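Putative NADPH:quinone reductase (Bacillus thuringiensis, PDB 3GMS) is of unproven function but probably reduces quinones with NADPH, as a member of the medium-chain dehydrogenase/reductase superfamily. Local coordinates at residues S47-I52 / A312-V317; R89-R94 / A123-N128; L130-T135 / A162-I167; Y192-S197 / M206-G211; A199-T204 / A230-P235. All blocks are in the same frame, centred on the assembly; numbering follows the deposited sequence.

Contact 1: residues S47-I52 / A312-V317; sequences SDLIPI and AAVDVV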
# COMPACT_ATOMS: atom_id res chain seq x y z
N SER A 47 -4.19 4.35 -3.67
CA SER A 47 -2.94 5.04 -3.95
C SER A 47 -2.51 5.04 -5.43
O SER A 47 -1.67 5.85 -5.86
CB SER A 47 -1.78 4.46 -3.09
OG SER A 47 -1.66 3.07 -3.34
N ASP A 48 -3.10 4.16 -6.23
CA ASP A 48 -2.88 4.19 -7.69
C ASP A 48 -3.64 5.38 -8.30
O ASP A 48 -3.30 5.85 -9.39
CB ASP A 48 -3.42 2.94 -8.40
CG ASP A 48 -2.69 1.69 -8.04
OD1 ASP A 48 -1.44 1.73 -8.01
OD2 ASP A 48 -3.35 0.64 -7.85
N LEU A 49 -4.73 5.79 -7.66
CA LEU A 49 -5.55 6.88 -8.23
C LEU A 49 -5.03 8.29 -7.97
O LEU A 49 -5.28 9.22 -8.76
CB LEU A 49 -6.99 6.77 -7.75
CG LEU A 49 -7.67 5.43 -7.97
CD1 LEU A 49 -9.13 5.52 -7.49
CD2 LEU A 49 -7.57 5.03 -9.43
N ILE A 50 -4.37 8.48 -6.83
CA ILE A 50 -3.84 9.79 -6.45
C ILE A 50 -2.98 10.45 -7.57
O ILE A 50 -3.19 11.63 -7.89
CB ILE A 50 -3.07 9.70 -5.09
CG1 ILE A 50 -4.04 9.28 -3.98
CG2 ILE A 50 -2.40 11.07 -4.76
CD1 ILE A 50 -3.39 9.15 -2.59
N PRO A 51 -2.04 9.70 -8.19
CA PRO A 51 -1.28 10.39 -9.23
C PRO A 51 -2.12 10.86 -10.43
O PRO A 51 -1.75 11.83 -11.10
CB PRO A 51 -0.27 9.35 -9.73
CG PRO A 51 -0.38 8.17 -8.79
CD PRO A 51 -1.43 8.42 -7.77
N ILE A 52 -3.23 10.15 -10.71
CA ILE A 52 -4.05 10.48 -11.85
C ILE A 52 -4.62 11.88 -11.62
O ILE A 52 -4.73 12.65 -12.55
CB ILE A 52 -5.20 9.48 -12.07
CG1 ILE A 52 -4.62 8.06 -12.22
CG2 ILE A 52 -6.01 9.86 -13.32
CD1 ILE A 52 -5.69 6.96 -12.22
N ALA A 312 -15.23 1.40 -15.28
CA ALA A 312 -16.28 0.82 -14.40
C ALA A 312 -15.65 0.39 -13.08
O ALA A 312 -16.20 0.60 -12.01
CB ALA A 312 -16.98 -0.36 -15.08
N ALA A 313 -14.48 -0.21 -13.18
CA ALA A 313 -13.78 -0.70 -11.99
C ALA A 313 -13.43 0.44 -11.03
O ALA A 313 -13.60 0.34 -9.82
CB ALA A 313 -12.53 -1.51 -12.40
N VAL A 314 -12.93 1.53 -11.59
CA VAL A 314 -12.52 2.66 -10.78
C VAL A 314 -13.72 3.27 -10.09
O VAL A 314 -13.63 3.58 -8.90
CB VAL A 314 -11.65 3.68 -11.59
CG1 VAL A 314 -11.45 4.95 -10.78
CG2 VAL A 314 -10.29 3.04 -11.90
N ASP A 315 -14.85 3.36 -10.80
CA ASP A 315 -16.08 3.86 -10.19
C ASP A 315 -16.50 3.07 -8.94
O ASP A 315 -16.94 3.64 -7.94
CB ASP A 315 -17.19 3.89 -11.24
CG ASP A 315 -18.54 4.28 -10.65
OD1 ASP A 315 -18.71 5.47 -10.28
OD2 ASP A 315 -19.41 3.39 -10.56
N VAL A 316 -16.35 1.74 -8.99
CA VAL A 316 -16.63 0.89 -7.83
C VAL A 316 -15.70 1.26 -6.67
O VAL A 316 -16.14 1.44 -5.52
CB VAL A 316 -16.53 -0.62 -8.21
CG1 VAL A 316 -16.63 -1.53 -6.96
CG2 VAL A 316 -17.61 -0.99 -9.24
N VAL A 317 -14.41 1.40 -6.97
CA VAL A 317 -13.42 1.74 -5.94
C VAL A 317 -13.71 3.09 -5.29
O VAL A 317 -13.58 3.23 -4.08
CB VAL A 317 -11.97 1.69 -6.49
CG1 VAL A 317 -10.97 2.13 -5.43
CG2 VAL A 317 -11.67 0.27 -6.93
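L49 meets V314 because its CG lies anti to its own carbonyl carbon (chi1 -53°) and its outer torsion is extended, which points the branched end at helix 310-318. V314 answers from that helix with CG1 set anti to its backbone N and CG2 anti to its carbonyl carbon. The two side chains reach for one another tip to tip. CD1 of L49 lies 4.1 Å from CG1 of V314, while L49 CD2 straddles the fork, 4.1 Å from V314 CG1 and 4.2 Å from V314 CG2. One turn further along the helix, V317 adds a looser touch, its CG1 being 4.4 Å from L49 CD1. No hydrogen bond crosses the contact, which rests on a single leucine fork set against two valines of one helix face.

Around this fork, P16 packs against both V314 and I52, and I44 covers A313 and V317. D48 OD2 accepts from N45 N and D48 OD1 from Y68 N, which probably helps hold the turn carrying L49. On another face of helix 310-318, A313 and V316 rest on strands 301-306 and 326-330. L49 thus packs against the helix of a beta-alpha-beta crossover, whose two strands are parallel neighbours and whose strand 326-330 also pairs antiparallel with 34-43 in the mixed sheet of the GroES-like part.

Contact 2: residues R89-R94 / A123-N128; sequences RVLPLR and AQMYIN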
# COMPACT_ATOMS: atom_id res chain seq x y z
N ARG A 89 6.50 -16.72 -12.54
CA ARG A 89 5.54 -15.73 -12.03
C ARG A 89 6.28 -14.77 -11.10
O ARG A 89 6.98 -15.20 -10.18
CB ARG A 89 4.38 -16.40 -11.25
CG ARG A 89 2.99 -16.12 -11.87
CD ARG A 89 1.76 -16.61 -11.05
NE ARG A 89 2.17 -17.57 -10.06
CZ ARG A 89 1.74 -17.57 -8.81
NH1 ARG A 89 2.24 -18.45 -7.97
NH2 ARG A 89 0.84 -16.68 -8.40
N VAL A 90 6.10 -13.47 -11.33
CA VAL A 90 6.87 -12.42 -10.68
C VAL A 90 6.02 -11.17 -10.44
O VAL A 90 5.03 -10.96 -11.15
CB VAL A 90 8.10 -11.97 -11.55
CG1 VAL A 90 9.01 -13.18 -11.89
CG2 VAL A 90 7.70 -11.23 -12.78
N LEU A 91 6.45 -10.35 -9.48
CA LEU A 91 5.95 -8.96 -9.42
C LEU A 91 6.93 -8.05 -10.15
O LEU A 91 8.08 -7.91 -9.71
CB LEU A 91 5.79 -8.49 -7.97
CG LEU A 91 5.15 -9.47 -6.99
CD1 LEU A 91 5.15 -8.85 -5.56
CD2 LEU A 91 3.74 -9.95 -7.41
N PRO A 92 6.50 -7.44 -11.27
CA PRO A 92 7.48 -6.56 -11.94
C PRO A 92 7.42 -5.10 -11.43
O PRO A 92 6.71 -4.26 -12.00
CB PRO A 92 7.07 -6.67 -13.39
CG PRO A 92 5.56 -6.88 -13.36
CD PRO A 92 5.27 -7.64 -12.08
N LEU A 93 8.10 -4.82 -10.33
CA LEU A 93 7.86 -3.58 -9.58
C LEU A 93 8.91 -2.53 -9.93
O LEU A 93 9.93 -2.86 -10.52
CB LEU A 93 7.83 -3.87 -8.08
CG LEU A 93 6.89 -5.00 -7.63
CD1 LEU A 93 6.98 -5.29 -6.12
CD2 LEU A 93 5.42 -4.66 -8.01
N ARG A 94 8.63 -1.27 -9.59
CA ARG A 94 9.57 -0.13 -9.74
C ARG A 94 10.03 0.06 -11.16
O ARG A 94 11.20 0.44 -11.41
CB ARG A 94 10.77 -0.32 -8.79
CG ARG A 94 10.37 -0.46 -7.34
CD ARG A 94 11.51 -0.73 -6.35
NE ARG A 94 12.59 0.27 -6.41
CZ ARG A 94 13.66 0.23 -5.62
NH1 ARG A 94 13.74 -0.72 -4.69
NH2 ARG A 94 14.63 1.13 -5.76
N ALA A 123 -0.77 -10.30 -6.04
CA ALA A 123 -1.04 -8.99 -6.60
C ALA A 123 -1.17 -7.89 -5.51
O ALA A 123 -1.31 -6.69 -5.84
CB ALA A 123 -2.31 -9.06 -7.47
N GLN A 124 -1.21 -8.30 -4.24
CA GLN A 124 -1.38 -7.38 -3.11
C GLN A 124 -0.16 -7.31 -2.21
O GLN A 124 -0.19 -6.67 -1.13
CB GLN A 124 -2.61 -7.78 -2.28
CG GLN A 124 -3.95 -7.68 -3.00
CD GLN A 124 -5.04 -8.17 -2.08
OE1 GLN A 124 -5.44 -7.46 -1.16
NE2 GLN A 124 -5.44 -9.42 -2.24
N MET A 125 0.95 -7.91 -2.68
CA MET A 125 2.13 -8.12 -1.83
C MET A 125 2.98 -6.86 -1.55
O MET A 125 3.73 -6.83 -0.57
CB MET A 125 3.02 -9.21 -2.43
CG MET A 125 4.22 -9.75 -1.55
SD MET A 125 3.69 -10.86 -0.19
CE MET A 125 2.96 -12.16 -1.13
N TYR A 126 2.86 -5.84 -2.40
CA TYR A 126 3.81 -4.73 -2.39
C TYR A 126 3.37 -3.57 -1.52
O TYR A 126 3.86 -3.39 -0.43
CB TYR A 126 4.06 -4.28 -3.82
CG TYR A 126 4.98 -3.08 -4.04
CD1 TYR A 126 6.02 -2.75 -3.13
CD2 TYR A 126 4.84 -2.33 -5.20
CE1 TYR A 126 6.86 -1.66 -3.39
CE2 TYR A 126 5.67 -1.24 -5.48
CZ TYR A 126 6.68 -0.92 -4.57
OH TYR A 126 7.50 0.15 -4.83
N ILE A 127 2.41 -2.78 -1.97
CA ILE A 127 2.25 -1.47 -1.37
C ILE A 127 1.87 -1.48 0.12
O ILE A 127 2.57 -0.88 0.93
CB ILE A 127 1.22 -0.61 -2.20
CG1 ILE A 127 1.80 -0.31 -3.60
CG2 ILE A 127 0.96 0.71 -1.49
CD1 ILE A 127 3.03 0.58 -3.58
N ASN A 128 0.76 -2.12 0.46
CA ASN A 128 0.32 -2.17 1.85
C ASN A 128 1.22 -3.03 2.78
O ASN A 128 1.56 -2.53 3.88
CB ASN A 128 -1.17 -2.53 1.93
CG ASN A 128 -2.02 -1.46 1.31
OD1 ASN A 128 -1.74 -0.29 1.51
ND2 ASN A 128 -3.01 -1.84 0.49
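L93 lays a methyl over the ring of Y126 in a CH-pi contact: its CD1 is 3.9 Å from the centroid of the Y126 ring and 24° off the ring normal. The methyl sits offset toward the rim, nearest Y126 CG at 3.6 Å, while the second methyl, L93 CD2, approaches Y126 CD2 to 3.7 Å. The leucine and the tyrosine run past each other in opposite senses, and I127 CD1 covers the opposite ring face, so the ring is held between two aliphatic groups. A chi1 of 178° extends Y126 away from its own backbone N and sends the ring out toward the 89-94 side.

Purely apolar packing continues with L91, whose CD1 lies 3.8 Å from CB of M125; the two side chains cross at about a right angle. The end of M125 bends away at chi2 and chi3, and its side chain also touches F284 and V291. Strand 89-92 belongs to the GroES-like domain and ends in an inverse gamma turn centred on P92, which leads to L93; the partner segment runs into helix 127-139, from which the chain enters the Rossmann-type domain.

The polar contacts lie at the R94 end. R94 brings its aliphatic CG to 3.9 Å from Y126 OH, while its guanidinium makes cation-pi contacts with F109 and W280. The Y126 hydroxyl is hydrogen-bonded to N272 ND2, and Y126 N to E69 OE2.

Contact 3: residues L130-T135 / A162-I167; sequences LTAWVT and AQLSQI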
# COMPACT_ATOMS: atom_id res chain seq x y z
N LEU A 130 4.49 -4.01 2.38
CA LEU A 130 5.80 -3.39 2.57
C LEU A 130 5.77 -2.11 3.44
O LEU A 130 6.62 -1.95 4.30
CB LEU A 130 6.48 -3.15 1.24
CG LEU A 130 7.96 -2.84 1.26
CD1 LEU A 130 8.80 -3.96 1.87
CD2 LEU A 130 8.37 -2.56 -0.18
N THR A 131 4.77 -1.26 3.24
CA THR A 131 4.56 -0.07 4.07
C THR A 131 4.33 -0.44 5.54
O THR A 131 4.98 0.14 6.46
CB THR A 131 3.42 0.83 3.54
OG1 THR A 131 3.78 1.29 2.22
CG2 THR A 131 3.25 2.07 4.44
N ALA A 132 3.44 -1.40 5.78
CA ALA A 132 3.14 -1.81 7.14
C ALA A 132 4.40 -2.42 7.80
O ALA A 132 4.74 -2.07 8.93
CB ALA A 132 1.94 -2.79 7.19
N TRP A 133 5.10 -3.30 7.09
CA TRP A 133 6.29 -3.99 7.61
C TRP A 133 7.44 -3.04 7.94
O TRP A 133 8.07 -3.13 9.02
CB TRP A 133 6.80 -5.02 6.62
CG TRP A 133 8.08 -5.72 7.11
CD1 TRP A 133 9.35 -5.49 6.68
CD2 TRP A 133 8.16 -6.73 8.11
NE1 TRP A 133 10.23 -6.33 7.34
CE2 TRP A 133 9.53 -7.09 8.23
CE3 TRP A 133 7.21 -7.39 8.90
CZ2 TRP A 133 9.98 -8.08 9.14
CZ3 TRP A 133 7.66 -8.39 9.80
CH2 TRP A 133 9.04 -8.71 9.90
N VAL A 134 7.76 -2.19 6.97
CA VAL A 134 8.82 -1.20 7.13
C VAL A 134 8.55 -0.18 8.26
O VAL A 134 9.43 0.05 9.09
CB VAL A 134 9.24 -0.57 5.78
CG1 VAL A 134 10.25 0.55 6.00
CG2 VAL A 134 9.88 -1.63 4.88
N THR A 135 7.37 0.43 8.27
CA THR A 135 7.03 1.41 9.32
C THR A 135 7.13 0.75 10.71
O THR A 135 7.73 1.32 11.63
CB THR A 135 5.64 2.10 9.10
OG1 THR A 135 4.62 1.10 8.95
CG2 THR A 135 5.65 3.01 7.79
N ALA A 162 -2.98 -4.84 12.22
CA ALA A 162 -3.60 -5.72 13.24
C ALA A 162 -2.87 -7.05 13.29
O ALA A 162 -2.50 -7.54 14.36
CB ALA A 162 -5.08 -5.92 12.97
N GLN A 163 -2.60 -7.63 12.13
CA GLN A 163 -1.85 -8.87 12.10
C GLN A 163 -0.39 -8.72 12.54
O GLN A 163 0.14 -9.58 13.26
CB GLN A 163 -1.91 -9.49 10.69
CG GLN A 163 -3.34 -9.88 10.29
CD GLN A 163 -3.40 -10.27 8.82
OE1 GLN A 163 -3.01 -11.36 8.46
NE2 GLN A 163 -3.89 -9.35 7.97
N LEU A 164 0.28 -7.67 12.06
CA LEU A 164 1.66 -7.42 12.50
C LEU A 164 1.78 -7.23 14.03
O LEU A 164 2.81 -7.59 14.62
CB LEU A 164 2.24 -6.21 11.78
CG LEU A 164 2.60 -6.52 10.32
CD1 LEU A 164 2.93 -5.20 9.62
CD2 LEU A 164 3.76 -7.50 10.19
N SER A 165 0.74 -6.72 14.67
CA SER A 165 0.82 -6.61 16.15
C SER A 165 1.03 -7.99 16.81
O SER A 165 1.73 -8.10 17.82
CB SER A 165 -0.38 -5.86 16.72
OG SER A 165 -1.56 -6.65 16.75
N GLN A 166 0.41 -9.03 16.24
CA GLN A 166 0.54 -10.39 16.74
C GLN A 166 1.87 -10.95 16.38
O GLN A 166 2.54 -11.51 17.24
CB GLN A 166 -0.59 -11.30 16.21
CG GLN A 166 -1.95 -10.73 16.61
CD GLN A 166 -2.13 -10.64 18.14
OE1 GLN A 166 -1.74 -11.55 18.87
NE2 GLN A 166 -2.74 -9.57 18.61
N ILE A 167 2.29 -10.75 15.12
CA ILE A 167 3.60 -11.22 14.65
C ILE A 167 4.78 -10.58 15.42
O ILE A 167 5.76 -11.27 15.80
CB ILE A 167 3.79 -10.97 13.12
CG1 ILE A 167 2.79 -11.82 12.31
CG2 ILE A 167 5.22 -11.31 12.67
CD1 ILE A 167 2.55 -11.31 10.86
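L164 contributes the largest share of the buried surface and touches both A132 and W133, one with each methyl. Its CD1 presses on the backbone of the facing helix, 3.6 Å from A132 CB and equally near the carbonyl carbon of A132. The small alanine lets the leucine come this close. The other methyl, CD2, meets W133 at the benzo edge of the indole, in the plane of the ring, at 3.7 Å from W133 CE3. The indole crosses the leucine at about a right angle; H286 and L290 of helix 277-292 also pack on it.

The helices that meet here, 127-139 and 156-168, precede and follow strand 147-150 in the chain, and the second is the helix that follows the first strand of the Rossmann-type sheet. I157 and F161, one or two turns before L164, extend the packing along A132.

Nothing polar crosses the interface. The buried hydroxyl of T135 donates instead to T131 O of its own helix (2.7 Å), which also takes T135 N from the opposite face of the carbonyl plane, and S165 OG likewise donates to A162 O. Cohesion between the helices therefore depends on close-fitting apolar shape, with the T135 and S165 hydroxyls satisfied within their own helices.

Contact 4: residues Y192-S197 / M206-G211; sequences YVIDTS and MELTNG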
# COMPACT_ATOMS: atom_id res chain seq x y z
N TYR A 192 -7.73 -3.25 20.69
CA TYR A 192 -8.91 -2.43 20.93
C TYR A 192 -9.23 -1.67 19.65
O TYR A 192 -8.34 -1.36 18.85
CB TYR A 192 -8.61 -1.42 22.05
CG TYR A 192 -9.85 -0.83 22.67
CD1 TYR A 192 -10.48 -1.46 23.75
CD2 TYR A 192 -10.42 0.35 22.17
CE1 TYR A 192 -11.63 -0.92 24.33
CE2 TYR A 192 -11.58 0.90 22.73
CZ TYR A 192 -12.17 0.26 23.82
OH TYR A 192 -13.31 0.80 24.37
N VAL A 193 -10.50 -1.35 19.45
CA VAL A 193 -10.89 -0.56 18.32
C VAL A 193 -11.63 0.64 18.84
O VAL A 193 -12.66 0.50 19.51
CB VAL A 193 -11.75 -1.36 17.29
CG1 VAL A 193 -12.25 -0.45 16.16
CG2 VAL A 193 -10.98 -2.55 16.76
N ILE A 194 -11.08 1.81 18.57
CA ILE A 194 -11.78 3.06 18.87
C ILE A 194 -12.58 3.56 17.68
O ILE A 194 -12.03 4.03 16.65
CB ILE A 194 -10.81 4.18 19.36
CG1 ILE A 194 -9.88 3.66 20.47
CG2 ILE A 194 -11.61 5.44 19.74
CD1 ILE A 194 -8.88 4.74 21.04
N ASP A 195 -13.90 3.50 17.83
CA ASP A 195 -14.80 3.95 16.79
C ASP A 195 -15.14 5.37 17.13
O ASP A 195 -15.87 5.62 18.10
CB ASP A 195 -16.04 3.04 16.76
CG ASP A 195 -17.14 3.55 15.83
OD1 ASP A 195 -17.04 4.63 15.22
OD2 ASP A 195 -18.15 2.82 15.71
N THR A 196 -14.59 6.31 16.36
CA THR A 196 -14.71 7.73 16.66
C THR A 196 -16.08 8.35 16.34
O THR A 196 -16.31 9.50 16.65
CB THR A 196 -13.57 8.59 16.02
OG1 THR A 196 -13.56 8.42 14.61
CG2 THR A 196 -12.20 8.23 16.59
N SER A 197 -16.98 7.59 15.72
CA SER A 197 -18.36 8.06 15.61
C SER A 197 -19.07 7.81 16.95
O SER A 197 -20.14 8.37 17.19
CB SER A 197 -19.12 7.41 14.46
OG SER A 197 -19.22 6.01 14.64
N MET A 206 -6.13 7.61 26.50
CA MET A 206 -5.69 7.94 27.88
C MET A 206 -6.17 6.86 28.87
O MET A 206 -5.38 6.34 29.66
CB MET A 206 -6.07 9.40 28.26
CG MET A 206 -5.20 10.49 27.53
SD MET A 206 -3.44 10.40 27.90
CE MET A 206 -3.58 11.12 29.55
N GLU A 207 -7.42 6.42 28.75
CA GLU A 207 -7.90 5.29 29.58
C GLU A 207 -7.12 4.01 29.29
O GLU A 207 -6.67 3.33 30.21
CB GLU A 207 -9.42 5.11 29.45
CG GLU A 207 -9.97 3.94 30.30
CD GLU A 207 -11.47 4.06 30.57
OE1 GLU A 207 -12.09 5.01 30.03
OE2 GLU A 207 -12.03 3.21 31.31
N LEU A 208 -6.89 3.71 28.00
CA LEU A 208 -6.28 2.45 27.63
C LEU A 208 -4.83 2.38 28.02
O LEU A 208 -4.28 1.28 28.17
CB LEU A 208 -6.43 2.19 26.12
CG LEU A 208 -7.86 1.99 25.63
CD1 LEU A 208 -7.92 2.17 24.09
CD2 LEU A 208 -8.45 0.62 26.10
N THR A 209 -4.20 3.56 28.15
CA THR A 209 -2.79 3.62 28.49
C THR A 209 -2.52 4.11 29.92
O THR A 209 -1.37 4.43 30.26
CB THR A 209 -1.97 4.51 27.49
OG1 THR A 209 -2.51 5.84 27.45
CG2 THR A 209 -2.03 3.89 26.11
N ASN A 210 -3.57 4.15 30.75
CA ASN A 210 -3.38 4.55 32.16
C ASN A 210 -2.74 5.95 32.28
O ASN A 210 -1.85 6.18 33.13
CB ASN A 210 -2.52 3.53 32.92
CG ASN A 210 -3.14 2.13 32.95
OD1 ASN A 210 -4.31 1.98 33.26
ND2 ASN A 210 -2.34 1.12 32.61
N GLY A 211 -3.19 6.86 31.43
CA GLY A 211 -2.74 8.23 31.45
C GLY A 211 -1.36 8.51 30.90
O GLY A 211 -0.88 9.63 31.00
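D195 OD1, on the residue after the I194 that touches L208, is gripped twice by S197. The hydroxyl S197 OG donates to it at 2.6 Å on the syn side, tilted 26° out of the carboxylate plane, and the backbone S197 N donates at 3.0 Å from above that plane, both from the same face. The second bond makes an Asx turn, which fixes the chain as it leaves strand 192-195.

Across the contact L208 lies over the ring of Y192, the two side chains crossing at about a right angle. L208 CD2 stands 4.0 Å from the centroid of the Y192 ring, 19° off its normal, in a CH-pi contact. The sister methyl CD1 covers another part of the same face, 3.6 Å from Y192 CD2. It also comes to 4.1 Å from I194 CD1, so one methyl bridges two residues of the strand. The first torsion of Y192, -162°, places the ring beside its carbonyl carbon and under the leucine.

The strand is an outer one of the parallel Rossmann-type sheet, and helix 201-208 is the next helix in the chain. That helix ends in a Schellman motif, with G211 N bonded to M206 O and N210 N to E207 O, while L208 O accepts from R171 NH1. The division of labour suggests that hydrogen bonds shape the turn after the strand and the end of the helix, whereas dispersion and CH-pi forces hold helix to strand.

Contact 5: residues A199-T204 / A230-P235; sequences APLYET and AFSLRP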
# COMPACT_ATOMS: atom_id res chain seq x y z
N ALA A 199 -16.92 7.00 20.22
CA ALA A 199 -16.02 7.20 21.36
C ALA A 199 -15.00 8.32 21.10
O ALA A 199 -14.57 8.49 19.95
CB ALA A 199 -15.30 5.90 21.70
N PRO A 200 -14.62 9.10 22.14
CA PRO A 200 -13.64 10.18 21.93
C PRO A 200 -12.22 9.64 21.79
O PRO A 200 -11.80 8.81 22.59
CB PRO A 200 -13.77 11.05 23.20
CG PRO A 200 -14.41 10.19 24.23
CD PRO A 200 -15.19 9.10 23.51
N LEU A 201 -11.47 10.09 20.79
CA LEU A 201 -10.14 9.50 20.57
C LEU A 201 -9.18 9.72 21.74
O LEU A 201 -8.72 8.75 22.34
CB LEU A 201 -9.52 9.95 19.22
CG LEU A 201 -8.05 9.56 18.97
CD1 LEU A 201 -7.82 8.05 19.08
CD2 LEU A 201 -7.63 10.08 17.57
N TYR A 202 -8.86 10.98 22.03
CA TYR A 202 -7.87 11.28 23.08
C TYR A 202 -8.19 10.63 24.44
O TYR A 202 -7.38 9.92 25.02
CB TYR A 202 -7.71 12.81 23.24
CG TYR A 202 -6.75 13.20 24.35
CD1 TYR A 202 -5.36 13.15 24.15
CD2 TYR A 202 -7.21 13.58 25.61
CE1 TYR A 202 -4.47 13.49 25.16
CE2 TYR A 202 -6.33 13.92 26.63
CZ TYR A 202 -4.96 13.87 26.41
OH TYR A 202 -4.07 14.19 27.41
N GLU A 203 -9.41 10.84 24.92
CA GLU A 203 -9.75 10.30 26.25
C GLU A 203 -9.68 8.77 26.33
O GLU A 203 -9.27 8.22 27.36
CB GLU A 203 -11.12 10.85 26.71
CG GLU A 203 -11.06 12.32 27.21
CD GLU A 203 -10.21 12.54 28.50
OE1 GLU A 203 -9.50 13.58 28.58
OE2 GLU A 203 -10.24 11.69 29.44
N THR A 204 -10.06 8.07 25.25
CA THR A 204 -10.04 6.61 25.28
C THR A 204 -8.62 6.09 25.29
O THR A 204 -8.31 5.15 26.01
CB THR A 204 -10.86 5.96 24.13
OG1 THR A 204 -12.18 6.53 24.09
CG2 THR A 204 -10.96 4.48 24.34
N ALA A 230 -1.69 12.58 17.26
CA ALA A 230 -0.35 12.94 17.75
C ALA A 230 -0.43 13.29 19.24
O ALA A 230 0.39 12.89 20.03
CB ALA A 230 0.19 14.14 16.97
N PHE A 231 -1.45 14.04 19.60
CA PHE A 231 -1.61 14.40 21.02
C PHE A 231 -1.94 13.24 21.94
O PHE A 231 -1.89 13.38 23.18
CB PHE A 231 -2.63 15.52 21.14
CG PHE A 231 -2.03 16.89 20.96
CD1 PHE A 231 -1.74 17.37 19.69
CD2 PHE A 231 -1.77 17.71 22.07
CE1 PHE A 231 -1.19 18.66 19.49
CE2 PHE A 231 -1.22 19.00 21.90
CZ PHE A 231 -0.92 19.48 20.61
N SER A 232 -2.30 12.08 21.38
CA SER A 232 -2.53 10.91 22.22
C SER A 232 -1.26 10.11 22.48
O SER A 232 -1.30 9.03 23.07
CB SER A 232 -3.63 10.01 21.63
OG SER A 232 -4.80 10.76 21.35
N LEU A 233 -0.13 10.62 22.03
CA LEU A 233 1.15 9.96 22.33
C LEU A 233 1.82 10.51 23.58
O LEU A 233 1.67 11.69 23.89
CB LEU A 233 2.13 10.16 21.17
CG LEU A 233 1.55 9.61 19.88
CD1 LEU A 233 2.50 9.99 18.74
CD2 LEU A 233 1.37 8.13 20.00
N ARG A 234 2.63 9.67 24.21
CA ARG A 234 3.49 10.10 25.30
C ARG A 234 4.50 11.13 24.78
O ARG A 234 4.79 11.15 23.56
CB ARG A 234 4.20 8.90 25.93
CG ARG A 234 5.22 8.17 25.04
CD ARG A 234 5.87 7.05 25.80
NE ARG A 234 6.73 6.21 24.97
CZ ARG A 234 7.93 6.56 24.49
NH1 ARG A 234 8.44 7.77 24.72
NH2 ARG A 234 8.62 5.69 23.75
N PRO A 235 5.02 12.00 25.68
CA PRO A 235 6.14 12.85 25.29
C PRO A 235 7.26 11.98 24.77
O PRO A 235 7.51 10.91 25.31
CB PRO A 235 6.58 13.49 26.63
CG PRO A 235 5.40 13.40 27.51
CD PRO A 235 4.56 12.26 27.06
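Y202 meets the end of the opposite helix with its ring edge: CE1 is 3.3 Å from F231 O, which lies near the ring plane. The approach sets an aromatic C-H beside a carbonyl oxygen, probably a mildly favourable contact rather than a conventional hydrogen bond. The S232 hydroxyl fills the angle between the ring and the backbone, its OG lying 3.6 Å from Y202 CA and 3.7 Å from Y202 CD1. L201 touches that same oxygen more loosely, with CG at 4.2 Å.

The next shell fixes these groups. An extended first torsion of Y202 (177°) turns the ring toward the F231 carbonyl. S232 OG is hydrogen-bonded to E228 O, so the hydroxyl that touches Y202 has its polar partner in the last turn of the preceding helix. E228 works on both sides, since its OE1 accepts from Y202 N in the first turn of helix 201-208. P200 occupies the N-cap position of that helix, and its carbonyl oxygen accepts from T204 OG1 at 2.8 Å as well as from T204 N.

Beyond the contact, L201 and T204 rest on I194 of strand 192-195. After helix 223-231 the chain bonds back to A214 through S232 and R234, and R234 NE forms a salt bridge with D215. A230 at the helix end and L233 after it pack on F239 of strand 237-241, which like 192-195 belongs to the parallel Rossmann-type sheet.

In the fold
From the N terminus, the chain opens contact 1 at residues 47-52 and closes it only at 312-317, joining helix 46-49 to helix 310-318, so the other four contacts all fall within that long loop. Contact 2 closes first, joining strand 89-92 of the GroES-like domain to the approach of helix 127-139. Contact 3 follows in series on that same helix and ties it to helix 156-168 of the Rossmann-type domain. Contacts 4 and 5 then cross, their segments alternating along the chain: helix 201-208, shared by both, is tied to strand 192-195 in contact 4 and to the end of helix 223-231 in contact 5. Contact 1 also touches contact 2, through S47 and I127.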